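PDB 4AK2: BT_4661 from Bacteroides thetaiotaomicron, which binds heparin and heparan sulfate at the cell surface as a SusE-like glycan-binding protein, represented by its C-terminal ligand-binding domain. Local coordinates for residues I79-L84 / G90-T95; V39-T44 / V111-S116; S121-E126 / S154-D159. All coordinates share one frame; numbering follows the deposited sequence.

Contact 1: residues I79-L84 / G90-T95; sequences ITITGL and GMVMVT
I81 and V92 meet tip to tip, the terminal methyl CD1 of I81 lying 3.6 Å from CG1 of V92, and this is the closest approach between the two segments. I79 follows one step along: with chi1 at -56° its CG1 stands opposite the carbonyl carbon, and the extended chain beyond carries CD1 across V94, 3.8 Å from V94 CG2. The same methyl brushes V92 CG2 at a looser 4.5 Å. At the other end L84 lays CD1 over the backbone of G90, 3.7 Å from G90 N, where the lack of a side chain allows so close an approach. No hydrogen bond crosses the gap. On the outer side of 79-84 the packing gives way to T80, partly exposed, and to T82 and G83, exposed, none of which touches 90-95. The strand axes stay 9.8 Å apart and run roughly antiparallel at 142°, so the two strands face each other across apolar side chains like the layers of a β-sandwich. Strand 79-82 pairs with 69-72 in one layer, whereas 89-98 lies between 105-115 and 56-63 in the other; V92 also touches A70 of the facing layer and V59 and V111 of its own sheet.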
loop_
_atom_site.group_PDB
_atom_site.type_symbol
_atom_site.label_atom_id
_atom_site.label_comp_id
_atom_site.label_asym_id
_atom_site.label_seq_id
_atom_site.Cartn_x
_atom_site.Cartn_y
_atom_site.Cartn_z
ATOM N N ILE A 79 9.135 -15.798 2.384
ATOM C CA ILE A 79 8.494 -15.349 1.138
ATOM C C ILE A 79 9.572 -14.980 0.116
ATOM O O ILE A 79 10.592 -14.374 0.457
ATOM C CB ILE A 79 7.668 -14.066 1.383
ATOM C CG1 ILE A 79 6.634 -14.288 2.494
ATOM C CG2 ILE A 79 7.046 -13.517 0.112
ATOM C CD1 ILE A 79 5.996 -13.008 2.989
ATOM N N THR A 80 9.346 -15.346 -1.146
ATOM C CA THR A 80 10.191 -14.902 -2.246
ATOM C C THR A 80 9.325 -14.218 -3.297
ATOM O O THR A 80 8.292 -14.754 -3.702
ATOM C CB THR A 80 10.940 -16.096 -2.895
ATOM O OG1 THR A 80 11.741 -16.703 -1.892
ATOM C CG2 THR A 80 11.820 -15.617 -4.029
ATOM N N ILE A 81 9.758 -13.031 -3.722
ATOM C CA ILE A 81 9.079 -12.258 -4.737
ATOM C C ILE A 81 9.950 -12.212 -5.985
ATOM O O ILE A 81 11.158 -12.045 -5.905
ATOM C CB ILE A 81 8.824 -10.796 -4.250
ATOM C CG1 ILE A 81 8.068 -10.799 -2.951
ATOM C CG2 ILE A 81 8.020 -10.051 -5.306
ATOM C CD1 ILE A 81 6.619 -11.171 -3.103
ATOM N N THR A 82 9.301 -12.326 -7.147
ATOM C CA THR A 82 9.991 -12.134 -8.429
ATOM C C THR A 82 9.189 -11.192 -9.321
ATOM O O THR A 82 7.962 -11.077 -9.176
ATOM C CB THR A 82 10.229 -13.462 -9.190
ATOM O OG1 THR A 82 8.970 -14.069 -9.485
ATOM C CG2 THR A 82 11.087 -14.406 -8.359
ATOM N N GLY A 83 9.880 -10.503 -10.223
ATOM C CA GLY A 83 9.208 -9.738 -11.303
ATOM C C GLY A 83 8.734 -8.334 -10.895
ATOM O O GLY A 83 8.372 -7.531 -11.744
ATOM N N LEU A 84 8.685 -8.031 -9.601
ATOM C CA LEU A 84 8.335 -6.675 -9.189
ATOM C C LEU A 84 9.309 -5.715 -9.856
ATOM O O LEU A 84 10.515 -5.920 -9.763
ATOM C CB LEU A 84 8.414 -6.552 -7.652
ATOM C CG LEU A 84 8.170 -5.182 -6.988
ATOM C CD1 LEU A 84 6.764 -4.704 -7.317
ATOM C CD2 LEU A 84 8.380 -5.300 -5.487
ATOM N N GLY A 90 4.727 -3.866 -4.386
ATOM C CA GLY A 90 3.938 -5.073 -4.568
ATOM C C GLY A 90 3.255 -5.438 -3.260
ATOM O O GLY A 90 3.585 -4.906 -2.162
ATOM N N MET A 91 2.328 -6.378 -3.312
ATOM C CA MET A 91 1.532 -6.795 -2.158
ATOM C C MET A 91 1.235 -8.294 -2.290
ATOM O O MET A 91 0.844 -8.734 -3.397
ATOM C CB MET A 91 0.238 -5.990 -2.125
ATOM C CG MET A 91 -0.739 -6.431 -1.057
ATOM S SD MET A 91 -2.329 -5.613 -1.330
ATOM C CE MET A 91 -3.234 -6.260 0.071
ATOM N N VAL A 92 1.390 -9.050 -1.227
ATOM C CA VAL A 92 0.966 -10.427 -1.133
ATOM C C VAL A 92 -0.000 -10.580 0.038
ATOM O O VAL A 92 0.039 -9.779 0.996
ATOM C CB VAL A 92 2.129 -11.453 -1.015
ATOM C CG1 VAL A 92 3.145 -11.275 -2.144
ATOM C CG2 VAL A 92 2.818 -11.313 0.332
ATOM N N MET A 93 -0.849 -11.586 0.037
ATOM C CA MET A 93 -1.584 -12.037 1.205
ATOM C C MET A 93 -0.985 -13.358 1.674
ATOM O O MET A 93 -0.905 -14.318 0.885
ATOM C CB MET A 93 -3.076 -12.206 0.896
ATOM C CG MET A 93 -3.817 -10.900 0.658
ATOM S SD MET A 93 -3.906 -9.780 2.107
ATOM C CE MET A 93 -4.778 -10.852 3.229
ATOM N N VAL A 94 -0.545 -13.384 2.946
ATOM C CA VAL A 94 -0.036 -14.592 3.592
ATOM C C VAL A 94 -1.104 -15.217 4.424
ATOM O O VAL A 94 -1.777 -14.486 5.191
ATOM C CB VAL A 94 1.216 -14.327 4.418
ATOM C CG1 VAL A 94 1.643 -15.582 5.162
ATOM C CG2 VAL A 94 2.303 -13.798 3.517
ATOM N N THR A 95 -1.319 -16.525 4.227
ATOM C CA THR A 95 -2.242 -17.250 5.116
ATOM C C THR A 95 -1.455 -18.250 5.932
ATOM O O THR A 95 -0.637 -19.000 5.375
ATOM C CB THR A 95 -3.339 -17.962 4.297
ATOM O OG1 THR A 95 -4.062 -16.974 3.566
ATOM C CG2 THR A 95 -4.326 -18.695 5.182
#

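Contact 2: residues V39-T44 / V111-S116; sequences VKPVPT and VFFHFS
F113 sets the CE2-CZ side of its phenyl ring against the pyrrolidine ring of P41, which approaches from the opposite direction and obliquely to the ring plane. P41 CG is 3.9 Å from F113 CE2 and 4.0 Å from F113 CZ, and P41 CD is likewise 4.0 Å from F113 CE2, so the CG-CD side of the proline meets the CE2-CZ bond of the phenyl ring. F113 is placed for this by a chi1 of -64°, which puts CG beside its backbone N and opposite the carbonyl carbon and extends the ring from strand 105-115 toward the loop. V39 adds a thinner contact: its CG1 sits near the ring plane at the edge, 4.5 Å from F113 CE2. The interface is small, about 101 Å², and wholly apolar. It lies at the edge of the β-sandwich, where the loop between strands 27-30 and 45-46 runs beside strand 79-82, joined to it by the backbone hydrogen bond of P41 with I79, and faces the side of strand 105-115 that carries F113. I79 and I81 pack on the same phenyl ring, while F28 touches both V39 and P41. Next along the strand, H114 is held by a hydrogen bond between its ND1 and NE of R29, and its ring meets that of F130.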
loop_
_atom_site.group_PDB
_atom_site.type_symbol
_atom_site.label_atom_id
_atom_site.label_comp_id
_atom_site.label_asym_id
_atom_site.label_seq_id
_atom_site.Cartn_x
_atom_site.Cartn_y
_atom_site.Cartn_z
ATOM N N VAL A 39 15.871 -10.119 -0.615
ATOM C CA VAL A 39 14.920 -9.803 0.460
ATOM C C VAL A 39 13.890 -10.921 0.476
ATOM O O VAL A 39 12.966 -10.931 -0.342
ATOM C CB VAL A 39 14.249 -8.424 0.220
ATOM C CG1 VAL A 39 13.192 -8.126 1.265
ATOM C CG2 VAL A 39 15.289 -7.310 0.253
ATOM N N LYS A 40 14.061 -11.857 1.405
ATOM C CA LYS A 40 13.223 -13.054 1.492
ATOM C C LYS A 40 12.760 -13.151 2.940
ATOM O O LYS A 40 13.334 -13.889 3.752
ATOM C CB LYS A 40 14.009 -14.315 1.048
ATOM C CG LYS A 40 14.436 -14.289 -0.412
ATOM C CD LYS A 40 15.116 -15.605 -0.776
ATOM C CE LYS A 40 15.550 -15.614 -2.223
ATOM N NZ LYS A 40 16.142 -16.942 -2.567
ATOM N N PRO A 41 11.720 -12.397 3.300
ATOM C CA PRO A 41 11.404 -12.275 4.735
ATOM C C PRO A 41 10.849 -13.557 5.317
ATOM O O PRO A 41 10.101 -14.308 4.668
ATOM C CB PRO A 41 10.341 -11.190 4.797
ATOM C CG PRO A 41 10.107 -10.737 3.438
ATOM C CD PRO A 41 10.948 -11.496 2.442
ATOM N N VAL A 42 11.195 -13.758 6.588
ATOM C CA VAL A 42 10.636 -14.856 7.357
ATOM C C VAL A 42 9.884 -14.295 8.562
ATOM O O VAL A 42 10.187 -13.190 9.092
ATOM C CB VAL A 42 11.690 -15.866 7.854
ATOM C CG1 VAL A 42 12.293 -16.663 6.697
ATOM C CG2 VAL A 42 12.749 -15.163 8.709
ATOM N N PRO A 43 8.851 -15.026 9.014
ATOM C CA PRO A 43 8.091 -14.491 10.140
ATOM C C PRO A 43 8.890 -14.479 11.442
ATOM O O PRO A 43 9.779 -15.313 11.684
ATOM C CB PRO A 43 6.885 -15.430 10.208
ATOM C CG PRO A 43 7.403 -16.722 9.650
ATOM C CD PRO A 43 8.337 -16.331 8.539
ATOM N N THR A 44 8.517 -13.551 12.298
ATOM C CA THR A 44 9.269 -13.354 13.560
ATOM C C THR A 44 8.415 -13.375 14.808
ATOM O O THR A 44 8.962 -13.348 15.902
ATOM C CB THR A 44 10.053 -12.031 13.540
ATOM O OG1 THR A 44 9.125 -10.930 13.505
ATOM C CG2 THR A 44 11.034 -12.008 12.368
ATOM N N VAL A 111 1.466 -8.616 3.268
ATOM C CA VAL A 111 2.853 -8.224 3.346
ATOM C C VAL A 111 3.159 -7.367 2.130
ATOM O O VAL A 111 2.784 -7.760 0.998
ATOM C CB VAL A 111 3.826 -9.420 3.482
ATOM C CG1 VAL A 111 5.283 -8.949 3.572
ATOM C CG2 VAL A 111 3.428 -10.296 4.658
ATOM N N PHE A 112 3.854 -6.262 2.288
ATOM C CA PHE A 112 4.100 -5.308 1.250
ATOM C C PHE A 112 5.574 -5.195 0.922
ATOM O O PHE A 112 6.446 -5.416 1.785
ATOM C CB PHE A 112 3.578 -3.949 1.680
ATOM C CG PHE A 112 2.102 -3.913 1.976
ATOM C CD1 PHE A 112 1.637 -4.191 3.264
ATOM C CD2 PHE A 112 1.169 -3.495 1.026
ATOM C CE1 PHE A 112 0.297 -4.101 3.570
ATOM C CE2 PHE A 112 -0.185 -3.431 1.330
ATOM C CZ PHE A 112 -0.635 -3.686 2.637
ATOM N N PHE A 113 5.844 -4.836 -0.332
ATOM C CA PHE A 113 7.198 -4.684 -0.859
ATOM C C PHE A 113 7.358 -3.416 -1.633
ATOM O O PHE A 113 6.440 -3.008 -2.325
ATOM C CB PHE A 113 7.572 -5.889 -1.765
ATOM C CG PHE A 113 7.623 -7.171 -1.023
ATOM C CD1 PHE A 113 6.455 -7.919 -0.817
ATOM C CD2 PHE A 113 8.829 -7.654 -0.522
ATOM C CE1 PHE A 113 6.482 -9.124 -0.069
ATOM C CE2 PHE A 113 8.877 -8.848 0.228
ATOM C CZ PHE A 113 7.705 -9.602 0.431
ATOM N N HIS A 114 8.526 -2.788 -1.511
ATOM C CA HIS A 114 8.860 -1.613 -2.332
ATOM C C HIS A 114 10.196 -1.816 -2.948
ATOM O O HIS A 114 11.199 -2.045 -2.251
ATOM C CB HIS A 114 8.930 -0.335 -1.469
ATOM C CG HIS A 114 9.343 0.901 -2.275
ATOM N ND1 HIS A 114 10.373 1.709 -1.934
ATOM C CD2 HIS A 114 8.827 1.405 -3.470
ATOM C CE1 HIS A 114 10.488 2.702 -2.836
ATOM N NE2 HIS A 114 9.561 2.510 -3.789
ATOM N N PHE A 115 10.268 -1.754 -4.276
ATOM C CA PHE A 115 11.540 -1.856 -5.015
ATOM C C PHE A 115 11.944 -0.413 -5.298
ATOM O O PHE A 115 11.403 0.221 -6.211
ATOM C CB PHE A 115 11.396 -2.717 -6.262
ATOM C CG PHE A 115 12.695 -3.193 -6.877
ATOM C CD1 PHE A 115 13.968 -2.727 -6.477
ATOM C CD2 PHE A 115 12.627 -4.157 -7.882
ATOM C CE1 PHE A 115 15.140 -3.225 -7.067
ATOM C CE2 PHE A 115 13.780 -4.645 -8.486
ATOM C CZ PHE A 115 15.030 -4.180 -8.075
ATOM N N SER A 116 12.878 0.118 -4.525
ATOM C CA SER A 116 13.268 1.515 -4.677
ATOM C C SER A 116 14.187 1.715 -5.888
ATOM O O SER A 116 14.720 0.746 -6.435
ATOM C CB SER A 116 13.946 2.026 -3.415
ATOM O OG SER A 116 13.958 3.436 -3.489
#

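Contact 3: residues S121-E126 / S154-D159; sequences SNVQLE and STFRLD
L125 and F156 bury the most surface here, about 50 and 44 Å²; L125 meets another leucine, L158, and F156 meets V123. L125 reaches toward L158 tip to tip: its CD2 lies 3.8 Å from L158 CD1 and 4.1 Å from L158 CD2, so one methyl of the first leucine faces both methyls of the second. Both side chains leave the backbone in the same fashion, CG opposite the backbone N at chi1 -179° in L125 and -172° in L158, which extends the two isobutyl groups across the gap. F156 and V123 approach each other from opposite directions. F156 CE1 is 3.9 Å from V123 CG2, with the methyl placed obliquely to the ring. The far side of the strand segment is polar. R157 folds its guanidinium back on its own chain, NH1 donating to S154 O (2.9 Å) and to F156 O (2.8 Å). Both acceptors lie close to the guanidinium plane, while NH1 stands above each carbonyl plane, and the two bonds from one nitrogen tie R157 to the backbone of residues 154 and 156. D159 is also buried, its carboxylate satisfied by a salt bridge to R203 and by hydrogen bonds from S207 and the backbone N of Y208. Around the apolar core, Y253 touches V123, F156 and L158, I251 packs on L158, V269 and P271 pack on L125, and F227 meets F156 edge-to-face. The arrangement is that of a loop, here the one leading from strand 105-115 to 131-134, packed by alternate apolar residues over the face of a mixed β-sheet, in which 157-161 pairs antiparallel with 241-254.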
loop_
_atom_site.group_PDB
_atom_site.type_symbol
_atom_site.label_atom_id
_atom_site.label_comp_id
_atom_site.label_asym_id
_atom_site.label_seq_id
_atom_site.Cartn_x
_atom_site.Cartn_y
_atom_site.Cartn_z
ATOM N N SER A 121 16.141 12.786 -12.917
ATOM C CA SER A 121 16.502 14.016 -12.208
ATOM C C SER A 121 17.032 13.747 -10.799
ATOM O O SER A 121 16.870 14.576 -9.909
ATOM C CB SER A 121 15.313 14.996 -12.161
ATOM O OG SER A 121 14.877 15.265 -13.471
ATOM N N ASN A 122 17.652 12.586 -10.618
ATOM C CA ASN A 122 18.305 12.206 -9.349
ATOM C C ASN A 122 17.354 12.026 -8.162
ATOM O O ASN A 122 17.790 11.977 -7.017
ATOM C CB ASN A 122 19.536 13.049 -9.003
ATOM C CG ASN A 122 20.813 12.272 -9.242
ATOM O OD1 ASN A 122 20.920 11.079 -8.865
ATOM N ND2 ASN A 122 21.759 12.899 -9.908
ATOM N N VAL A 123 16.059 11.854 -8.462
ATOM C CA VAL A 123 15.040 11.657 -7.434
ATOM C C VAL A 123 15.130 10.232 -6.924
ATOM O O VAL A 123 15.266 9.279 -7.683
ATOM C CB VAL A 123 13.624 11.944 -7.993
ATOM C CG1 VAL A 123 12.493 11.491 -7.058
ATOM C CG2 VAL A 123 13.504 13.408 -8.360
ATOM N N GLN A 124 15.093 10.096 -5.606
ATOM C CA GLN A 124 15.031 8.788 -4.979
ATOM C C GLN A 124 13.864 8.875 -3.985
ATOM O O GLN A 124 14.028 9.191 -2.803
ATOM C CB GLN A 124 16.348 8.483 -4.275
ATOM C CG GLN A 124 16.428 7.069 -3.723
ATOM C CD GLN A 124 17.771 6.784 -3.109
ATOM O OE1 GLN A 124 18.819 7.152 -3.653
ATOM N NE2 GLN A 124 17.753 6.132 -1.951
ATOM N N LEU A 125 12.644 8.646 -4.474
ATOM C CA LEU A 125 11.467 8.976 -3.654
ATOM C C LEU A 125 11.097 7.808 -2.745
ATOM O O LEU A 125 10.708 6.748 -3.225
ATOM C CB LEU A 125 10.283 9.326 -4.572
ATOM C CG LEU A 125 8.973 9.730 -3.856
ATOM C CD1 LEU A 125 9.170 11.044 -3.066
ATOM C CD2 LEU A 125 7.894 9.936 -4.898
ATOM N N GLU A 126 11.214 8.020 -1.425
ATOM C CA GLU A 126 11.001 6.950 -0.476
ATOM C C GLU A 126 10.125 7.412 0.689
ATOM O O GLU A 126 10.482 8.341 1.440
ATOM C CB GLU A 126 12.345 6.427 0.090
ATOM C CG GLU A 126 13.183 5.783 -1.003
ATOM C CD GLU A 126 14.397 5.049 -0.481
ATOM O OE1 GLU A 126 14.720 5.205 0.721
ATOM O OE2 GLU A 126 15.054 4.335 -1.261
ATOM N N SER A 154 11.490 22.913 -2.704
ATOM C CA SER A 154 10.613 24.045 -3.009
ATOM C C SER A 154 10.096 24.050 -4.455
ATOM O O SER A 154 9.031 24.627 -4.731
ATOM C CB SER A 154 11.280 25.383 -2.647
ATOM O OG SER A 154 12.312 25.678 -3.561
ATOM N N THR A 155 10.838 23.421 -5.376
ATOM C CA THR A 155 10.419 23.340 -6.775
ATOM C C THR A 155 9.912 21.930 -7.141
ATOM O O THR A 155 9.594 21.654 -8.303
ATOM C CB THR A 155 11.579 23.714 -7.738
ATOM O OG1 THR A 155 12.707 22.866 -7.494
ATOM C CG2 THR A 155 11.996 25.210 -7.673
ATOM N N PHE A 156 9.833 21.030 -6.165
ATOM C CA PHE A 156 9.338 19.671 -6.417
ATOM C C PHE A 156 7.812 19.703 -6.398
ATOM O O PHE A 156 7.213 20.393 -5.571
ATOM C CB PHE A 156 9.874 18.737 -5.340
ATOM C CG PHE A 156 9.730 17.270 -5.651
ATOM C CD1 PHE A 156 10.503 16.684 -6.662
ATOM C CD2 PHE A 156 8.843 16.453 -4.922
ATOM C CE1 PHE A 156 10.403 15.330 -6.924
ATOM C CE2 PHE A 156 8.754 15.081 -5.190
ATOM C CZ PHE A 156 9.538 14.529 -6.203
ATOM N N ARG A 157 7.191 18.999 -7.349
ATOM C CA ARG A 157 5.728 18.802 -7.366
ATOM C C ARG A 157 5.438 17.327 -7.584
ATOM O O ARG A 157 6.164 16.669 -8.326
ATOM C CB ARG A 157 5.033 19.649 -8.464
ATOM C CG ARG A 157 5.265 21.158 -8.326
ATOM C CD ARG A 157 4.623 21.793 -7.079
ATOM N NE ARG A 157 4.825 23.237 -7.070
ATOM C CZ ARG A 157 5.904 23.838 -6.611
ATOM N NH1 ARG A 157 6.886 23.141 -6.050
ATOM N NH2 ARG A 157 5.967 25.164 -6.664
ATOM N N LEU A 158 4.392 16.808 -6.947
ATOM C CA LEU A 158 4.160 15.355 -6.871
ATOM C C LEU A 158 2.651 15.099 -6.848
ATOM O O LEU A 158 1.931 15.726 -6.084
ATOM C CB LEU A 158 4.803 14.852 -5.564
ATOM C CG LEU A 158 4.829 13.324 -5.399
ATOM C CD1 LEU A 158 5.799 12.675 -6.407
ATOM C CD2 LEU A 158 5.267 12.956 -3.999
ATOM N N ASP A 159 2.142 14.249 -7.744
ATOM C CA ASP A 159 0.687 14.063 -7.817
ATOM C C ASP A 159 0.309 12.705 -8.352
ATOM O O ASP A 159 0.966 12.225 -9.287
ATOM C CB ASP A 159 0.100 15.146 -8.730
ATOM C CG ASP A 159 -1.343 15.486 -8.459
ATOM O OD1 ASP A 159 -1.775 15.419 -7.297
ATOM O OD2 ASP A 159 -2.075 15.864 -9.421
#

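Overall arrangement
All three contacts are made by apolar side chains without a hydrogen bond between their own segments, but they serve two parts of the fold. The touching residues of contacts 1 and 3 are buried throughout, while contact 2 reaches toward the surface at the partly exposed V39. Contacts 1 and 2 share the β-sandwich: strands 89-98 and 105-115 are sheet neighbours, and backbone bonds G90 N to F113 O and I79 N to P41 O join the two contacts. Contact 1 is sheet against sheet, contact 2 loop against strand. Contact 3 lies about 27 Å from contact 1 between centres, on the sheet that includes strands 157-161 and 241-254, with more charged groups at its margins. Its link to contact 2 is polar, S116 OG to E126 OE2 at 2.6 Å.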